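Cysteine desulfurase (Fervidobacterium islandicum, PDB 6A6E) catalyses the pyridoxal-phosphate-dependent removal of sulfur from L-cysteine, leaving alanine and an enzyme-bound persulfide, probably as the SufS component of iron-sulfur cluster assembly. Local coordinates at residues Q130-A135 / V180-Q185; T206-G211 / V227-F232; D221-D226 / Y247-L252. All coordinates share one frame; numbering follows the deposited sequence.

Interaction 1: residues Q130-A135 / V180-Q185; sequences QVEHHA and VSITGQ. With PLP (pyridoxal-5'-phosphate), chain E.
S181, I182 and T183 bring the C-terminal end of strand 179-183 up against the carboxylate of E132, which sits in the loop following strand 125-129. S181 comes only to the margin of that group; its own hydroxyl is hydrogen-bonded to N136. At I182 the contact tightens: OE1 of E132 lies 3.5 Å from I182 CG1. T183 carries most of the contact. Its backbone N donates to E132 OE1 over 3.0 Å at an N-H...O angle of 155°, meeting the syn lone pair, on the side of the other carboxylate oxygen. OE2 of E132 rests on T183 CB at 3.4 Å. E132 reaches the strand because its chain folds at chi2 (-54°), so that it runs past T183 in the opposite direction. The methyl of T183, CG2, meets V131 CG2 at 4.1 Å, the two side chains crossing at about a right angle. The threonine hydroxyl turns the other way, donating to Q185 O from above the carbonyl plane. It and Q185 O both approach the methyl C2A of the cofactor.

On the loop side, H133 lays its imidazole flat over the pyridine ring, with PLP C6 3.5 Å above the imidazole plane, and A135 N binds H133 ND1 in that plane (2.9 Å, 169°), fixing the ring's rotation. The buried E132 carboxylate is also held by S129 OG and N136 ND2. Gripped by these donors and the T183 amide, it ties the histidine loop to the strand end, probably holding H133 over the ring and T183 beside C2A in fixed relative positions.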
# COMPACT_ATOMS: atom_id res chain seq x y z
N GLN A 130 24.07 -3.25 13.92
CA GLN A 130 24.78 -3.65 12.73
C GLN A 130 24.05 -4.73 11.92
O GLN A 130 24.39 -4.94 10.75
CB GLN A 130 26.21 -4.16 13.07
CG GLN A 130 27.18 -3.04 13.26
CD GLN A 130 28.66 -3.45 13.44
OE1 GLN A 130 29.00 -4.55 13.87
NE2 GLN A 130 29.55 -2.52 13.08
N VAL A 131 23.12 -5.45 12.50
CA VAL A 131 22.46 -6.49 11.76
C VAL A 131 21.12 -6.04 11.13
O VAL A 131 20.36 -6.88 10.63
CB VAL A 131 22.25 -7.74 12.65
CG1 VAL A 131 23.52 -8.04 13.44
CG2 VAL A 131 21.12 -7.56 13.62
N GLU A 132 20.81 -4.75 11.15
CA GLU A 132 19.48 -4.30 10.59
C GLU A 132 19.34 -4.59 9.07
O GLU A 132 20.29 -4.51 8.29
CB GLU A 132 19.24 -2.84 10.82
CG GLU A 132 19.26 -2.41 12.27
CD GLU A 132 18.30 -3.23 13.11
OE1 GLU A 132 18.66 -3.61 14.28
OE2 GLU A 132 17.16 -3.45 12.62
N HIS A 133 18.15 -5.00 8.73
CA HIS A 133 17.62 -4.97 7.40
C HIS A 133 17.69 -3.54 6.83
O HIS A 133 17.62 -2.55 7.56
CB HIS A 133 16.20 -5.55 7.46
CG HIS A 133 15.53 -5.76 6.12
ND1 HIS A 133 15.11 -4.71 5.32
CD2 HIS A 133 15.14 -6.89 5.49
CE1 HIS A 133 14.55 -5.19 4.23
NE2 HIS A 133 14.56 -6.51 4.30
N HIS A 134 17.91 -3.43 5.51
CA HIS A 134 17.96 -2.12 4.83
C HIS A 134 16.78 -1.22 5.20
O HIS A 134 16.94 -0.02 5.30
CB HIS A 134 18.04 -2.29 3.30
CG HIS A 134 19.35 -2.84 2.85
ND1 HIS A 134 19.54 -3.45 1.62
CD2 HIS A 134 20.51 -2.98 3.53
CE1 HIS A 134 20.79 -3.89 1.55
NE2 HIS A 134 21.39 -3.63 2.71
N ALA A 135 15.61 -1.81 5.42
CA ALA A 135 14.40 -1.04 5.81
C ALA A 135 14.51 -0.25 7.11
O ALA A 135 13.88 0.81 7.28
CB ALA A 135 13.24 -1.97 5.92
N VAL A 180 16.29 4.84 19.52
CA VAL A 180 16.89 3.52 19.34
C VAL A 180 15.91 2.74 18.41
O VAL A 180 14.72 2.63 18.73
CB VAL A 180 17.03 2.77 20.69
CG1 VAL A 180 17.51 1.33 20.53
CG2 VAL A 180 18.05 3.46 21.59
N SER A 181 16.40 2.24 17.29
CA SER A 181 15.57 1.42 16.40
C SER A 181 16.26 0.12 16.18
O SER A 181 17.34 0.09 15.65
CB SER A 181 15.34 2.11 15.06
OG SER A 181 14.30 1.50 14.31
N ILE A 182 15.63 -0.96 16.56
CA ILE A 182 16.30 -2.21 16.46
C ILE A 182 15.35 -3.30 16.00
O ILE A 182 14.16 -3.22 16.29
CB ILE A 182 16.92 -2.59 17.86
CG1 ILE A 182 17.83 -3.81 17.70
CG2 ILE A 182 15.84 -2.85 18.90
CD1 ILE A 182 18.78 -4.04 18.85
N THR A 183 15.91 -4.33 15.36
CA THR A 183 15.13 -5.46 14.93
C THR A 183 14.69 -6.30 16.13
O THR A 183 15.38 -6.41 17.13
CB THR A 183 15.90 -6.35 13.93
OG1 THR A 183 15.04 -7.38 13.49
CG2 THR A 183 17.19 -7.00 14.54
N GLY A 184 13.49 -6.81 16.06
CA GLY A 184 13.00 -7.73 17.04
C GLY A 184 13.60 -9.11 16.79
O GLY A 184 13.66 -9.95 17.72
N GLN A 185 13.99 -9.38 15.55
CA GLN A 185 14.68 -10.63 15.18
C GLN A 185 15.29 -10.48 13.80
O GLN A 185 14.59 -10.04 12.86
CB GLN A 185 13.68 -11.79 15.12
CG GLN A 185 14.27 -13.11 14.63
CD GLN A 185 13.23 -14.20 14.46
OE1 GLN A 185 12.05 -13.93 14.49
NE2 GLN A 185 13.66 -15.43 14.34
N1 PLP E . 12.89 -5.99 8.46
C2 PLP E . 13.01 -7.29 8.60
C2A PLP E . 13.82 -7.85 9.72
C3 PLP E . 12.37 -8.13 7.59
O3 PLP E . 12.51 -9.44 7.70
C4 PLP E . 11.56 -7.54 6.53
C4A PLP E . 10.82 -8.31 5.55
C5 PLP E . 11.52 -6.07 6.45
C6 PLP E . 12.20 -5.41 7.43
C5A PLP E . 10.79 -5.33 5.33
O4P PLP E . 9.45 -5.67 5.03
P PLP E . 8.60 -5.19 3.73
O1P PLP E . 8.42 -3.73 3.79
O2P PLP E . 9.44 -5.74 2.60
O3P PLP E . 7.32 -5.93 3.97

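Interaction 2: residues T206-G211 / V227-F232; sequences TLIVDG and VDFLVF. With PLP (pyridoxal-5'-phosphate), chain E.
L207 and V209 exchange backbone hydrogen bonds with F229 and V231 across two parallel strands, 206-210 and 229-232, that belong to a beta-alpha-beta unit with helix 222-225 in the crossover. Their axes run 4.7 Å apart at 16°, inside the large sheet of a fold type I PLP enzyme.

Backbone bonds set the register. L207 O takes F229 N, V209 N gives to F229 O (3.0 Å), and V209 O accepts V231 N at 3.2 Å. G211 N then closes the row on V231 O, 2.9 Å away. With no side chain, G211 packs closely against V231 O and L230.

One polar side chain joins the row at its start. D228 OD2 takes L207 N at 2.8 Å through its anti lone pair in a nearly straight bond (176°), extending the pairing before the second strand begins. R199 also reaches that oxygen in a salt bridge.

Apolar contacts fill both faces. On one, V209 CG2 meets V227 CG1 at 3.6 Å, the two side chains crossing at about a right angle, while V209 CG1 touches L230 CD1; helix 195-201 covers V209 and V227 there. On the other, F229 turns its ring so that T206 CG2 lies at the ring edge, 3.6 Å from CE2, and I208 CG1 comes obliquely against the same ring. L110 of helix 103-116 packs against I208 and F229.

D210 shares the face of I208 and F229. Its CG stands anti to the backbone N (chi1 174°), carrying the carboxylate out to the cofactor; OD1 takes A212 N, and OD2 lies 2.6 Å from PLP N1.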
# COMPACT_ATOMS: atom_id res chain seq x y z
N THR A 206 13.30 7.15 22.48
CA THR A 206 12.14 6.66 21.70
C THR A 206 12.60 5.35 21.13
O THR A 206 13.54 5.30 20.31
CB THR A 206 11.74 7.61 20.56
OG1 THR A 206 11.25 8.80 21.14
CG2 THR A 206 10.61 7.05 19.69
N LEU A 207 11.97 4.29 21.58
CA LEU A 207 12.29 2.94 21.14
C LEU A 207 11.31 2.36 20.05
O LEU A 207 10.11 2.11 20.29
CB LEU A 207 12.39 1.99 22.34
CG LEU A 207 12.66 0.51 22.05
CD1 LEU A 207 13.96 0.21 21.34
CD2 LEU A 207 12.61 -0.23 23.38
N ILE A 208 11.91 2.06 18.89
CA ILE A 208 11.24 1.44 17.76
C ILE A 208 11.75 0.01 17.57
O ILE A 208 12.99 -0.25 17.55
CB ILE A 208 11.53 2.24 16.46
CG1 ILE A 208 11.14 3.68 16.66
CG2 ILE A 208 10.82 1.58 15.25
CD1 ILE A 208 11.78 4.62 15.67
N VAL A 209 10.82 -0.91 17.38
CA VAL A 209 11.17 -2.26 17.03
C VAL A 209 10.64 -2.61 15.65
O VAL A 209 9.47 -2.41 15.37
CB VAL A 209 10.64 -3.24 18.10
CG1 VAL A 209 10.77 -4.66 17.65
CG2 VAL A 209 11.42 -3.07 19.41
N ASP A 210 11.57 -3.09 14.81
CA ASP A 210 11.27 -3.73 13.57
C ASP A 210 10.91 -5.16 13.84
O ASP A 210 11.78 -6.02 14.00
CB ASP A 210 12.44 -3.55 12.57
CG ASP A 210 12.26 -4.34 11.24
OD1 ASP A 210 11.23 -4.98 11.09
OD2 ASP A 210 13.20 -4.34 10.38
N GLY A 211 9.61 -5.42 13.75
CA GLY A 211 9.00 -6.66 14.10
C GLY A 211 8.74 -7.60 12.95
O GLY A 211 8.05 -8.63 13.15
N VAL A 227 7.71 -0.92 24.32
CA VAL A 227 8.19 -0.21 23.15
C VAL A 227 7.34 1.00 22.88
O VAL A 227 6.16 1.03 23.18
CB VAL A 227 8.19 -1.10 21.87
CG1 VAL A 227 9.12 -2.28 22.00
CG2 VAL A 227 6.82 -1.61 21.50
N ASP A 228 7.94 2.01 22.29
CA ASP A 228 7.21 3.17 21.82
C ASP A 228 6.50 2.97 20.48
O ASP A 228 5.39 3.48 20.30
CB ASP A 228 8.17 4.32 21.78
CG ASP A 228 8.74 4.63 23.24
OD1 ASP A 228 7.95 4.64 24.18
OD2 ASP A 228 9.96 4.73 23.42
N PHE A 229 7.15 2.30 19.56
CA PHE A 229 6.62 2.00 18.26
C PHE A 229 7.05 0.60 17.90
O PHE A 229 8.17 0.18 18.26
CB PHE A 229 7.11 2.98 17.18
CG PHE A 229 6.74 4.40 17.42
CD1 PHE A 229 5.48 4.86 17.11
CD2 PHE A 229 7.62 5.24 18.07
CE1 PHE A 229 5.10 6.13 17.40
CE2 PHE A 229 7.26 6.55 18.33
CZ PHE A 229 6.00 6.99 18.00
N LEU A 230 6.16 -0.11 17.18
CA LEU A 230 6.47 -1.38 16.53
C LEU A 230 5.86 -1.42 15.10
O LEU A 230 4.72 -1.00 14.90
CB LEU A 230 5.91 -2.54 17.34
CG LEU A 230 6.27 -3.96 16.89
CD1 LEU A 230 6.95 -4.74 17.98
CD2 LEU A 230 5.03 -4.72 16.46
N VAL A 231 6.58 -2.02 14.16
CA VAL A 231 6.11 -2.18 12.80
C VAL A 231 6.19 -3.64 12.34
O VAL A 231 7.12 -4.35 12.72
CB VAL A 231 6.90 -1.29 11.85
CG1 VAL A 231 6.65 0.20 12.15
CG2 VAL A 231 8.40 -1.58 11.87
N PHE A 232 5.27 -4.08 11.49
CA PHE A 232 5.42 -5.36 10.83
C PHE A 232 4.62 -5.38 9.50
O PHE A 232 3.83 -4.46 9.24
CB PHE A 232 5.02 -6.51 11.81
CG PHE A 232 3.52 -6.63 12.12
CD1 PHE A 232 2.95 -5.98 13.21
CD2 PHE A 232 2.71 -7.46 11.35
CE1 PHE A 232 1.59 -6.11 13.49
CE2 PHE A 232 1.38 -7.60 11.63
CZ PHE A 232 0.81 -6.93 12.73
N1 PLP E . 12.89 -5.99 8.46
C2 PLP E . 13.01 -7.29 8.60
C2A PLP E . 13.82 -7.85 9.72
C3 PLP E . 12.37 -8.13 7.59
O3 PLP E . 12.51 -9.44 7.70
C4 PLP E . 11.56 -7.54 6.53
C4A PLP E . 10.82 -8.31 5.55
C5 PLP E . 11.52 -6.07 6.45
C6 PLP E . 12.20 -5.41 7.43
C5A PLP E . 10.79 -5.33 5.33
O4P PLP E . 9.45 -5.67 5.03
P PLP E . 8.60 -5.19 3.73
O1P PLP E . 8.42 -3.73 3.79
O2P PLP E . 9.44 -5.74 2.60
O3P PLP E . 7.32 -5.93 3.97

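Interaction 3: residues D221-D226 / Y247-L252; sequences DVKKLD and YGKKAL
Y247, K249 and V222 hold most of the surface buried here, where the short helix 222-225 meets the end of strand 244-248. V222 stands over one face of the Y247 ring: its CG2 lies 3.7 Å from the ring centroid, 21° off the normal, a CH-pi contact, and CB reaches the rim at CE2. The backbone N of K249 sits against the opposite face, 3.7 Å above the plane, so the phenol is held between the helix and its own chain. Its hydroxyl ends at a water, to which it donates over 2.7 Å; that water donates in turn to V222 O, bridging ring and helix. Were Y247 replaced by an alanine, V222 would probably face a gap and this water would lose its hydroxyl partner.

K249 supplies the charged half. Its chain, extended beyond CG, crosses D226 obliquely, and NZ forms a salt bridge to D226 OD1 at 2.9 Å, arriving from above the carboxylate plane, 50° out of it. A weak bond from NZ to D226 O, 3.4 Å long, adds to the grip. D226, the first residue past the helix, has positive phi; its OD1 and its backbone O both face NZ. D228 OD1 is a second salt-bridge partner of NZ, which also bonds to a glycerol, probably from the crystallisation liquor. K223 NZ lies 5.7 Å from K249 NZ, two like charges whose mutual repulsion the carboxylates on K249 would be expected to ease.

The N-terminal end of the helix is capped by D221, whose OD1 accepts K224 N and, weakly, K223 N. The whole is a short crossover helix packed beside the antiparallel strand of the sheet in a fold type I aminotransferase-like large domain.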
# COMPACT_ATOMS: atom_id res chain seq x y z
N ASP A 221 3.45 -8.57 23.05
CA ASP A 221 2.57 -7.81 23.91
C ASP A 221 3.27 -6.48 24.11
O ASP A 221 4.25 -6.38 24.86
CB ASP A 221 2.37 -8.54 25.22
CG ASP A 221 1.56 -7.73 26.23
OD1 ASP A 221 1.52 -6.47 26.18
OD2 ASP A 221 0.93 -8.39 27.08
N VAL A 222 2.76 -5.44 23.42
CA VAL A 222 3.50 -4.17 23.33
C VAL A 222 3.61 -3.46 24.69
O VAL A 222 4.51 -2.62 24.89
CB VAL A 222 2.89 -3.22 22.25
CG1 VAL A 222 3.08 -3.84 20.86
CG2 VAL A 222 1.41 -2.94 22.50
N LYS A 223 2.68 -3.75 25.58
CA LYS A 223 2.68 -3.15 26.93
C LYS A 223 3.73 -3.76 27.84
O LYS A 223 4.40 -3.04 28.56
CB LYS A 223 1.32 -3.28 27.60
CG LYS A 223 0.17 -2.63 26.84
CD LYS A 223 0.06 -1.11 27.05
CE LYS A 223 1.22 -0.32 26.44
NZ LYS A 223 1.11 1.18 26.45
N LYS A 224 3.88 -5.07 27.79
CA LYS A 224 5.00 -5.73 28.45
C LYS A 224 6.35 -5.32 27.93
O LYS A 224 7.29 -5.09 28.70
CB LYS A 224 4.90 -7.23 28.28
CG LYS A 224 3.85 -7.80 29.16
CD LYS A 224 3.75 -9.32 29.03
CE LYS A 224 2.68 -9.76 30.01
NZ LYS A 224 2.49 -11.22 29.83
N LEU A 225 6.49 -5.26 26.61
CA LEU A 225 7.79 -4.86 26.03
C LEU A 225 8.04 -3.38 26.31
O LEU A 225 9.21 -2.97 26.41
CB LEU A 225 7.86 -5.12 24.52
CG LEU A 225 7.68 -6.55 24.09
CD1 LEU A 225 7.64 -6.61 22.57
CD2 LEU A 225 8.81 -7.39 24.67
N ASP A 226 6.96 -2.60 26.44
CA ASP A 226 7.04 -1.14 26.65
C ASP A 226 7.75 -0.35 25.52
O ASP A 226 8.33 0.75 25.73
CB ASP A 226 7.70 -0.83 28.00
CG ASP A 226 7.41 0.62 28.45
OD1 ASP A 226 6.32 1.15 28.15
OD2 ASP A 226 8.27 1.25 29.08
N TYR A 247 2.24 0.35 15.17
CA TYR A 247 1.73 0.53 16.53
C TYR A 247 2.49 1.66 17.11
O TYR A 247 3.67 1.71 16.93
CB TYR A 247 1.95 -0.69 17.47
CG TYR A 247 1.90 -0.33 18.97
CD1 TYR A 247 0.68 -0.09 19.65
CD2 TYR A 247 3.07 -0.15 19.69
CE1 TYR A 247 0.69 0.29 20.99
CE2 TYR A 247 3.08 0.21 21.04
CZ TYR A 247 1.88 0.41 21.67
OH TYR A 247 1.92 0.77 22.98
N GLY A 248 1.82 2.58 17.80
CA GLY A 248 2.52 3.51 18.67
C GLY A 248 1.73 3.83 19.92
O GLY A 248 0.47 3.89 19.89
N LYS A 249 2.46 4.11 21.00
CA LYS A 249 1.86 4.66 22.22
C LYS A 249 1.01 5.85 21.95
O LYS A 249 1.46 6.79 21.32
CB LYS A 249 2.94 5.08 23.24
CG LYS A 249 3.64 3.90 23.85
CD LYS A 249 4.49 4.32 25.06
CE LYS A 249 5.06 3.07 25.72
NZ LYS A 249 6.30 3.45 26.43
N LYS A 250 -0.22 5.80 22.42
CA LYS A 250 -1.20 6.87 22.18
C LYS A 250 -0.63 8.25 22.51
O LYS A 250 -0.71 9.20 21.72
CB LYS A 250 -2.40 6.58 23.04
CG LYS A 250 -3.48 7.62 22.96
CD LYS A 250 -4.69 7.17 23.74
CE LYS A 250 -5.78 8.23 23.68
NZ LYS A 250 -5.67 9.09 24.89
N ALA A 251 0.02 8.38 23.67
CA ALA A 251 0.57 9.68 24.09
C ALA A 251 1.62 10.17 23.15
O ALA A 251 1.82 11.38 23.00
CB ALA A 251 1.19 9.58 25.51
N LEU A 252 2.36 9.26 22.51
CA LEU A 252 3.37 9.72 21.56
C LEU A 252 2.75 10.07 20.19
O LEU A 252 3.15 11.05 19.56
CB LEU A 252 4.48 8.72 21.36
CG LEU A 252 5.21 8.29 22.62
CD1 LEU A 252 6.12 7.13 22.31
CD2 LEU A 252 6.04 9.42 23.24
O HOH W 1 4.11 0.09 24.36

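In the fold
All three interactions reach the same seven-stranded sheet, whose order includes 244-248, 229-233, 206-210, 179-183 and 125-129 as successive neighbours. Interaction 1 closes before interaction 2 opens along the chain, whereas interactions 2 and 3 alternate their segments. Centres of interactions 1 and 2 lie about 10 Å apart, and G184 N probably bonds to D210 O between them; both touch the cofactor. Interaction 3 is about 8 Å from interaction 2, centre to centre, and joins it through the D228-K249 salt bridge and a probable L230 O to Y247 N bond, but lies about 18 Å from interaction 1. The sheet carries the pocket at strand ends, with the partly buried interaction 3 at strand 244-248.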